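Local coordinates for protein thiamine-monophosphate kinase (Stenotrophomonas maltophilia, PDB 6XEP) that probably catalyses the ATP-dependent phosphorylation of thiamine monophosphate to thiamine diphosphate, the active form of vitamin B1, at residues 148-160 with 211-223. Numbering follows the deposited sequence. Where two conformers were deposited one is given.
Sequences GQALRRDRAQLGD and GLRLRAFAHAAVD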
loop_
_atom_site.group_PDB
_atom_site.type_symbol
_atom_site.label_atom_id
_atom_site.label_comp_id
_atom_site.label_asym_id
_atom_site.label_seq_id
_atom_site.Cartn_x
_atom_site.Cartn_y
_atom_site.Cartn_z
ATOM N N GLY A 148 -1.159 -14.845 20.018
ATOM C CA GLY A 148 -2.474 -14.878 20.630
ATOM C C GLY A 148 -2.952 -13.572 21.215
ATOM O O GLY A 148 -4.010 -13.544 21.853
ATOM N N GLN A 149 -2.208 -12.489 21.017
ATOM C CA GLN A 149 -2.511 -11.202 21.627
ATOM C C GLN A 149 -3.429 -10.335 20.778
ATOM O O GLN A 149 -3.901 -9.312 21.277
ATOM C CB GLN A 149 -1.222 -10.424 21.901
ATOM C CG GLN A 149 -0.350 -11.023 22.999
ATOM C CD GLN A 149 -1.020 -10.923 24.353
ATOM O OE1 GLN A 149 -1.544 -11.914 24.871
ATOM N NE2 GLN A 149 -1.026 -9.714 24.931
ATOM N N ALA A 150 -3.673 -10.699 19.520
ATOM C CA ALA A 150 -4.517 -9.876 18.663
ATOM C C ALA A 150 -5.947 -9.846 19.184
ATOM O O ALA A 150 -6.473 -10.856 19.656
ATOM C CB ALA A 150 -4.505 -10.399 17.224
ATOM N N LEU A 151 -6.564 -8.673 19.133
ATOM C CA LEU A 151 -7.986 -8.571 19.397
ATOM C C LEU A 151 -8.764 -9.008 18.164
ATOM O O LEU A 151 -8.337 -8.790 17.019
ATOM C CB LEU A 151 -8.384 -7.139 19.751
ATOM C CG LEU A 151 -7.697 -6.541 20.978
ATOM C CD1 LEU A 151 -7.955 -5.047 20.999
ATOM C CD2 LEU A 151 -8.254 -7.211 22.209
ATOM N N ARG A 152 -9.931 -9.578 18.411
ATOM C CA ARG A 152 -10.743 -10.183 17.362
ATOM C C ARG A 152 -12.186 -9.721 17.501
ATOM O O ARG A 152 -12.601 -9.235 18.554
ATOM C CB ARG A 152 -10.681 -11.714 17.421
ATOM C CG ARG A 152 -9.300 -12.293 17.121
ATOM C CD ARG A 152 -9.319 -13.797 17.296
ATOM N NE ARG A 152 -10.295 -14.432 16.409
ATOM C CZ ARG A 152 -10.032 -14.856 15.174
ATOM N NH1 ARG A 152 -8.820 -14.709 14.651
ATOM N NH2 ARG A 152 -10.987 -15.435 14.448
ATOM N N ARG A 153 -12.942 -9.871 16.413
ATOM C CA ARG A 153 -14.355 -9.507 16.389
ATOM C C ARG A 153 -15.285 -10.644 16.782
ATOM O O ARG A 153 -16.480 -10.398 16.995
ATOM C CB ARG A 153 -14.751 -9.025 14.992
ATOM C CG ARG A 153 -13.974 -7.823 14.477
ATOM C CD ARG A 153 -14.341 -7.516 13.032
ATOM N NE ARG A 153 -13.655 -6.313 12.554
ATOM C CZ ARG A 153 -13.899 -5.732 11.386
ATOM N NH1 ARG A 153 -14.807 -6.243 10.566
ATOM N NH2 ARG A 153 -13.235 -4.633 11.034
ATOM N N ASP A 154 -14.786 -11.878 16.870
ATOM C CA ASP A 154 -15.648 -13.050 16.956
ATOM C C ASP A 154 -15.707 -13.655 18.354
ATOM O O ASP A 154 -16.258 -14.750 18.526
ATOM C CB ASP A 154 -15.205 -14.112 15.934
ATOM C CG ASP A 154 -13.823 -14.678 16.227
ATOM O OD1 ASP A 154 -13.055 -14.042 16.966
ATOM O OD2 ASP A 154 -13.490 -15.765 15.711
ATOM N N ARG A 155 -15.222 -12.954 19.377
ATOM C CA ARG A 155 -15.108 -13.569 20.692
ATOM C C ARG A 155 -15.949 -12.874 21.757
ATOM O O ARG A 155 -15.696 -13.059 22.951
ATOM C CB ARG A 155 -13.638 -13.633 21.111
ATOM C CG ARG A 155 -12.852 -14.594 20.222
ATOM C CD ARG A 155 -11.458 -14.875 20.726
ATOM N NE ARG A 155 -10.835 -15.950 19.954
ATOM C CZ ARG A 155 -9.522 -16.111 19.816
ATOM N NH1 ARG A 155 -8.678 -15.252 20.383
ATOM N NH2 ARG A 155 -9.055 -17.121 19.091
ATOM N N ALA A 156 -16.963 -12.113 21.367
ATOM C CA ALA A 156 -17.895 -11.597 22.362
ATOM C C ALA A 156 -18.574 -12.764 23.075
ATOM O O ALA A 156 -18.833 -13.805 22.473
ATOM C CB ALA A 156 -18.933 -10.693 21.700
ATOM N N GLN A 157 -18.832 -12.603 24.374
ATOM C CA GLN A 157 -19.417 -13.647 25.201
ATOM C C GLN A 157 -20.775 -13.198 25.715
ATOM O O GLN A 157 -20.978 -12.018 26.003
ATOM C CB GLN A 157 -18.513 -13.985 26.396
ATOM C CG GLN A 157 -17.171 -14.555 25.981
ATOM C CD GLN A 157 -17.327 -15.834 25.202
ATOM O OE1 GLN A 157 -17.952 -16.791 25.677
ATOM N NE2 GLN A 157 -16.771 -15.867 23.992
ATOM N N LEU A 158 -21.696 -14.153 25.842
ATOM C CA LEU A 158 -22.982 -13.855 26.454
ATOM C C LEU A 158 -22.777 -13.225 27.824
ATOM O O LEU A 158 -21.923 -13.664 28.604
ATOM C CB LEU A 158 -23.817 -15.141 26.569
ATOM C CG LEU A 158 -24.168 -15.826 25.241
ATOM C CD1 LEU A 158 -25.092 -17.016 25.465
ATOM C CD2 LEU A 158 -24.802 -14.857 24.258
ATOM N N GLY A 159 -23.559 -12.185 28.115
ATOM C CA GLY A 159 -23.410 -11.446 29.350
ATOM C C GLY A 159 -22.390 -10.317 29.341
ATOM O O GLY A 159 -22.326 -9.563 30.323
ATOM N N ASP A 160 -21.603 -10.156 28.272
ATOM C CA ASP A 160 -20.636 -9.061 28.220
ATOM C C ASP A 160 -21.337 -7.703 28.259
ATOM O O ASP A 160 -22.442 -7.536 27.735
ATOM C CB ASP A 160 -19.798 -9.126 26.939
ATOM C CG ASP A 160 -18.694 -10.164 26.991
ATOM O OD1 ASP A 160 -18.523 -10.825 28.042
ATOM O OD2 ASP A 160 -17.988 -10.306 25.964
ATOM N N GLY A 211 -6.097 0.451 22.322
ATOM C CA GLY A 211 -6.042 -0.854 21.682
ATOM C C GLY A 211 -4.968 -1.747 22.265
ATOM O O GLY A 211 -5.175 -2.952 22.443
ATOM N N LEU A 212 -3.832 -1.159 22.624
ATOM C CA LEU A 212 -2.710 -1.900 23.184
ATOM C C LEU A 212 -2.943 -2.327 24.617
ATOM O O LEU A 212 -2.151 -3.116 25.142
ATOM C CB LEU A 212 -1.440 -1.060 23.128
ATOM C CG LEU A 212 -0.846 -0.885 21.735
ATOM C CD1 LEU A 212 0.313 0.056 21.832
ATOM C CD2 LEU A 212 -0.394 -2.236 21.168
ATOM N N ARG A 213 -3.988 -1.817 25.263
ATOM C CA ARG A 213 -4.291 -2.237 26.619
ATOM C C ARG A 213 -5.501 -3.144 26.715
ATOM O O ARG A 213 -5.631 -3.862 27.712
ATOM C CB ARG A 213 -4.495 -1.019 27.517
ATOM C CG ARG A 213 -3.182 -0.267 27.708
ATOM C CD ARG A 213 -3.170 0.535 28.974
ATOM N NE ARG A 213 -2.222 1.623 28.848
ATOM C CZ ARG A 213 -2.096 2.617 29.722
ATOM N NH1 ARG A 213 -1.199 3.568 29.497
ATOM N NH2 ARG A 213 -2.865 2.663 30.808
ATOM N N LEU A 214 -6.338 -3.176 25.675
ATOM C CA LEU A 214 -7.622 -3.874 25.739
ATOM C C LEU A 214 -7.464 -5.387 25.818
ATOM O O LEU A 214 -8.364 -6.069 26.323
ATOM C CB LEU A 214 -8.473 -3.512 24.520
ATOM C CG LEU A 214 -9.278 -2.219 24.628
ATOM C CD1 LEU A 214 -10.070 -1.942 23.356
ATOM C CD2 LEU A 214 -10.202 -2.283 25.820
ATOM N N ARG A 215 -6.351 -5.933 25.327
ATOM C CA ARG A 215 -6.191 -7.381 25.387
ATOM C C ARG A 215 -6.270 -7.864 26.820
ATOM O O ARG A 215 -6.768 -8.967 27.082
ATOM C CB ARG A 215 -4.868 -7.815 24.751
ATOM C CG ARG A 215 -4.601 -9.330 24.838
ATOM C CD ARG A 215 -5.628 -10.157 24.040
ATOM N NE ARG A 215 -5.309 -11.585 24.115
ATOM C CZ ARG A 215 -5.776 -12.415 25.046
ATOM N NH1 ARG A 215 -6.605 -11.973 25.985
ATOM N NH2 ARG A 215 -5.418 -13.693 25.037
ATOM N N ALA A 216 -5.820 -7.034 27.766
ATOM C CA ALA A 216 -5.879 -7.424 29.166
ATOM C C ALA A 216 -7.278 -7.339 29.756
ATOM O O ALA A 216 -7.488 -7.850 30.863
ATOM C CB ALA A 216 -4.921 -6.556 29.987
ATOM N N PHE A 217 -8.240 -6.719 29.064
ATOM C CA PHE A 217 -9.547 -6.464 29.672
ATOM C C PHE A 217 -10.728 -6.956 28.845
ATOM O O PHE A 217 -11.776 -7.285 29.405
ATOM C CB PHE A 217 -9.758 -4.954 29.929
ATOM C CG PHE A 217 -8.695 -4.304 30.795
ATOM C CD1 PHE A 217 -7.642 -3.602 30.217
ATOM C CD2 PHE A 217 -8.767 -4.362 32.180
ATOM C CE1 PHE A 217 -6.683 -2.989 30.994
ATOM C CE2 PHE A 217 -7.794 -3.750 32.969
ATOM C CZ PHE A 217 -6.760 -3.066 32.375
ATOM N N ALA A 218 -10.602 -6.982 27.525
ATOM C CA ALA A 218 -11.753 -7.113 26.647
ATOM C C ALA A 218 -11.802 -8.499 26.020
ATOM O O ALA A 218 -10.813 -9.231 26.001
ATOM C CB ALA A 218 -11.721 -6.051 25.541
ATOM N N HIS A 219 -12.975 -8.847 25.501
ATOM C CA HIS A 219 -13.185 -10.101 24.786
ATOM C C HIS A 219 -13.168 -9.933 23.277
ATOM O O HIS A 219 -12.652 -10.802 22.563
ATOM C CB HIS A 219 -14.524 -10.720 25.197
ATOM C CG HIS A 219 -14.514 -11.335 26.562
ATOM N ND1 HIS A 219 -15.665 -11.528 27.298
ATOM C CD2 HIS A 219 -13.503 -11.831 27.310
ATOM C CE1 HIS A 219 -15.358 -12.094 28.453
ATOM N NE2 HIS A 219 -14.054 -12.301 28.480
ATOM N N ALA A 220 -13.756 -8.850 22.780
ATOM C CA ALA A 220 -13.856 -8.590 21.352
ATOM C C ALA A 220 -13.804 -7.088 21.138
ATOM O O ALA A 220 -14.148 -6.308 22.029
ATOM C CB ALA A 220 -15.143 -9.176 20.764
ATOM N N ALA A 221 -13.371 -6.685 19.949
ATOM C CA ALA A 221 -13.273 -5.265 19.648
ATOM C C ALA A 221 -13.429 -5.044 18.151
ATOM O O ALA A 221 -13.177 -5.934 17.340
ATOM C CB ALA A 221 -11.926 -4.680 20.127
ATOM N N VAL A 222 -13.809 -3.818 17.795
ATOM C CA VAL A 222 -13.925 -3.406 16.403
ATOM C C VAL A 222 -13.721 -1.903 16.387
ATOM O O VAL A 222 -14.018 -1.223 17.367
ATOM C CB VAL A 222 -15.303 -3.821 15.817
ATOM C CG1 VAL A 222 -16.450 -3.091 16.536
ATOM C CG2 VAL A 222 -15.361 -3.549 14.331
ATOM N N ASP A 223 -13.202 -1.367 15.284
ATOM C CA ASP A 223 -13.179 0.083 15.229
ATOM C C ASP A 223 -14.435 0.595 14.534
ATOM O O ASP A 223 -15.021 -0.076 13.673
ATOM C CB ASP A 223 -11.883 0.635 14.619
ATOM C CG ASP A 223 -11.845 0.597 13.131
ATOM O OD1 ASP A 223 -12.381 -0.368 12.546
ATOM O OD2 ASP A 223 -11.211 1.540 12.555
HETATM O O HOH W 1 -10.416 -10.635 21.097
#
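The imidazole of H219 meets the carboxylate of D160 edge-on, the two planes 32° apart. H219 ND1 donates to D160 OD2 at 2.9 Å; the oxygen lies in the ring plane and is met on its syn side. A second bond, to OD1, is weak. Backbone N of Q157 reaches the same OD2 from the opposite face of the carboxylate, and T281 OG1 bonds to it too, so several partners fix the rotation of D160. Q157 CG comes within 3.6 Å of H219 ND1, obliquely to the ring, and the bend of the Q157 chain at chi2 (-61°) lets its NE2 turn back to R155 O.

R215 also works through its guanidinium edge: R215 NE donates to G148 O at 3.3 Å, close to the guanidinium plane, with a weaker bond from NH2. R215 CG stands anti to the backbone N (chi1 177°) and the chain then bends, laying R215 CD against Q149 O (3.4 Å). By contrast, V222 CG2 lies over one face of the R153 guanidinium, towards its rim; R153 probably binds ATP. R152 grips D154 side-on in a salt bridge and forms another with D36 of the second subunit.

Between these side chains, A221 N donates to R152 O at 3.0 Å, the same oxygen that A220 CA approaches, and a water bridges R152 N to H219 O. L151 places CD1 against L214 CB (3.9 Å) and A221 CB, and CD2 against the R215 backbone.

The linker between strands 136-145 and 161-165 thus runs beside strand 220-224, outermost within this chain in the six-stranded sheet of the PurM-like C-terminal region. Helix 228-239 touches R153, A156 and V222, and strand 277-282 flanks H219 and L214.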